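Side-chain contact in putative solute-binding component of ABC transporter (Clostridium phytofermentans, PDB 4YS6), which probably serves as the sugar-binding component of an ABC transporter and holds beta-D-glucose in this structure: residues 134-138 against 139-143. Numbering follows the deposited sequence.
Sequences SYYAT and FDNYM
Thr138 and Asn141 meet through a local side-chain hydrogen bond at the turn where strand 135-139 gives way to helix 141-155, one of the crossings between the lobes in this two-lobed periplasmic binding protein of the sugar-binding class. It is a worked example of how the end of a strand and the first turn of the following helix can be tied together next to a ligand pocket: the side chain of Asn141 lies about 5 Å from the bound beta-D-glucopyranose. Asn141 ND2 donates to Thr138 OG1 over 3.0 Å with an N-H...O angle of 163°, and the hydroxyl oxygen sits close to the amide plane, 14° out of it. The two side chains approach from opposite directions; with OG1 anti to the backbone N (chi1 -172°), the hydroxyl of Thr138 lies beside the carbonyl carbon, on the side where the chain goes on into the helix. Beside this bond, Tyr136 OH stands 3.5 Å from Asn141 ND2. Both hydroxyls, of Tyr136 and Thr138, hydrogen-bond to the main-chain oxygen of Asp124, a residue of the glucose pocket, while Asn141 ND2 is also bonded to Tyr322 OH. The buried Thr138 OG1 is therefore held by three bonds, giving one to Asp124 O and accepting from Asn141 ND2 and from a water. The side chain of Phe139 touches Leu297 of helix 294-309 and Lys292, another residue of the pocket. One residue further on, Asp140 is the N-cap of the helix: its OD1 accepts from the backbone N of Met143, modelled as selenomethionine, at 3.2 Å and from above the carboxylate plane. The water molecule closes a small ring around the Thr138-Asn141 bond, donating to Thr138 OG1 at 3.3 Å and to Asn141 OD1 at 2.7 Å.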
loop_
_atom_site.group_PDB
_atom_site.type_symbol
_atom_site.label_atom_id
_atom_site.label_comp_id
_atom_site.label_asym_id
_atom_site.label_seq_id
_atom_site.Cartn_x
_atom_site.Cartn_y
_atom_site.Cartn_z
ATOM N N SER A 134 -11.055 10.924 13.093
ATOM C CA SER A 134 -10.347 11.646 14.142
ATOM C C SER A 134 -8.870 11.825 13.795
ATOM O O SER A 134 -8.305 12.929 13.895
ATOM C CB SER A 134 -10.467 10.897 15.482
ATOM O OG SER A 134 -11.832 10.601 15.807
ATOM N N TYR A 135 -8.259 10.704 13.430
ATOM C CA TYR A 135 -6.826 10.593 13.168
ATOM C C TYR A 135 -6.550 9.625 12.047
ATOM O O TYR A 135 -7.389 8.793 11.696
ATOM C CB TYR A 135 -6.048 10.136 14.417
ATOM C CG TYR A 135 -6.157 11.108 15.568
ATOM C CD1 TYR A 135 -5.357 12.250 15.634
ATOM C CD2 TYR A 135 -7.079 10.898 16.572
ATOM C CE1 TYR A 135 -5.513 13.153 16.664
ATOM C CE2 TYR A 135 -7.220 11.793 17.611
ATOM C CZ TYR A 135 -6.445 12.905 17.649
ATOM O OH TYR A 135 -6.605 13.775 18.689
ATOM N N TYR A 136 -5.345 9.750 11.493
ATOM C CA TYR A 136 -4.865 8.919 10.388
ATOM C C TYR A 136 -3.447 8.476 10.738
ATOM O O TYR A 136 -2.598 9.306 11.076
ATOM C CB TYR A 136 -4.891 9.714 9.090
ATOM C CG TYR A 136 -4.401 9.026 7.838
ATOM C CD1 TYR A 136 -4.684 7.701 7.583
ATOM C CD2 TYR A 136 -3.671 9.739 6.889
ATOM C CE1 TYR A 136 -4.261 7.095 6.398
ATOM C CE2 TYR A 136 -3.244 9.161 5.728
ATOM C CZ TYR A 136 -3.528 7.857 5.472
ATOM O OH TYR A 136 -3.083 7.316 4.279
ATOM N N ALA A 137 -3.200 7.172 10.646
ATOM C CA ALA A 137 -1.872 6.606 10.848
ATOM C C ALA A 137 -1.472 5.870 9.604
ATOM O O ALA A 137 -2.196 4.990 9.152
ATOM C CB ALA A 137 -1.866 5.669 11.992
ATOM N N THR A 138 -0.304 6.179 9.063
ATOM C CA THR A 138 0.105 5.552 7.809
ATOM C C THR A 138 1.630 5.664 7.657
ATOM O O THR A 138 2.313 6.155 8.559
ATOM C CB THR A 138 -0.641 6.207 6.636
ATOM O OG1 THR A 138 -0.400 5.480 5.427
ATOM C CG2 THR A 138 -0.200 7.655 6.475
ATOM N N PHE A 139 2.161 5.150 6.557
ATOM C CA PHE A 139 3.529 5.443 6.156
ATOM C C PHE A 139 3.489 6.644 5.226
ATOM O O PHE A 139 2.425 7.069 4.767
ATOM C CB PHE A 139 4.185 4.206 5.503
ATOM C CG PHE A 139 4.435 3.112 6.483
ATOM C CD1 PHE A 139 3.414 2.251 6.842
ATOM C CD2 PHE A 139 5.668 2.971 7.086
ATOM C CE1 PHE A 139 3.617 1.266 7.795
ATOM C CE2 PHE A 139 5.863 1.968 8.036
ATOM C CZ PHE A 139 4.833 1.144 8.392
ATOM N N ASP A 140 4.638 7.248 4.981
ATOM C CA ASP A 140 4.682 8.407 4.093
ATOM C C ASP A 140 4.514 7.938 2.658
ATOM O O ASP A 140 5.488 7.554 1.978
ATOM C CB ASP A 140 5.995 9.146 4.300
ATOM C CG ASP A 140 6.055 10.458 3.549
ATOM O OD1 ASP A 140 5.291 10.666 2.588
ATOM O OD2 ASP A 140 6.880 11.289 3.949
ATOM N N ASN A 141 3.260 7.915 2.204
ATOM C CA ASN A 141 2.933 7.281 0.942
ATOM C C ASN A 141 3.489 8.026 -0.277
ATOM O O ASN A 141 3.921 7.392 -1.238
ATOM C CB ASN A 141 1.428 7.137 0.828
ATOM C CG ASN A 141 0.861 6.322 1.955
ATOM O OD1 ASN A 141 1.223 5.166 2.108
ATOM N ND2 ASN A 141 0.054 6.943 2.802
ATOM N N TYR A 142 3.544 9.352 -0.210
ATOM C CA TYR A 142 4.151 10.109 -1.301
ATOM C C TYR A 142 5.632 9.729 -1.425
ATOM O O TYR A 142 6.140 9.531 -2.530
ATOM C CB TYR A 142 3.979 11.603 -1.070
ATOM C CG TYR A 142 4.553 12.425 -2.173
ATOM C CD1 TYR A 142 3.828 12.665 -3.328
ATOM C CD2 TYR A 142 5.829 12.951 -2.072
ATOM C CE1 TYR A 142 4.364 13.421 -4.356
ATOM C CE2 TYR A 142 6.363 13.705 -3.084
ATOM C CZ TYR A 142 5.630 13.930 -4.218
ATOM O OH TYR A 142 6.200 14.685 -5.213
HETATM N N MSE A 143 6.309 9.577 -0.298
HETATM C CA MSE A 143 7.738 9.237 -0.307
HETATM C C MSE A 143 7.956 7.828 -0.866
HETATM O O MSE A 143 8.960 7.567 -1.560
HETATM C CB MSE A 143 8.351 9.374 1.098
HETATM C CG MSE A 143 9.759 8.938 1.140
HETATM SE SE MSE A 143 10.401 9.088 3.008
HETATM C CE MSE A 143 10.099 11.010 3.249
HETATM O O HOH W 1 1.332 3.162 3.939
#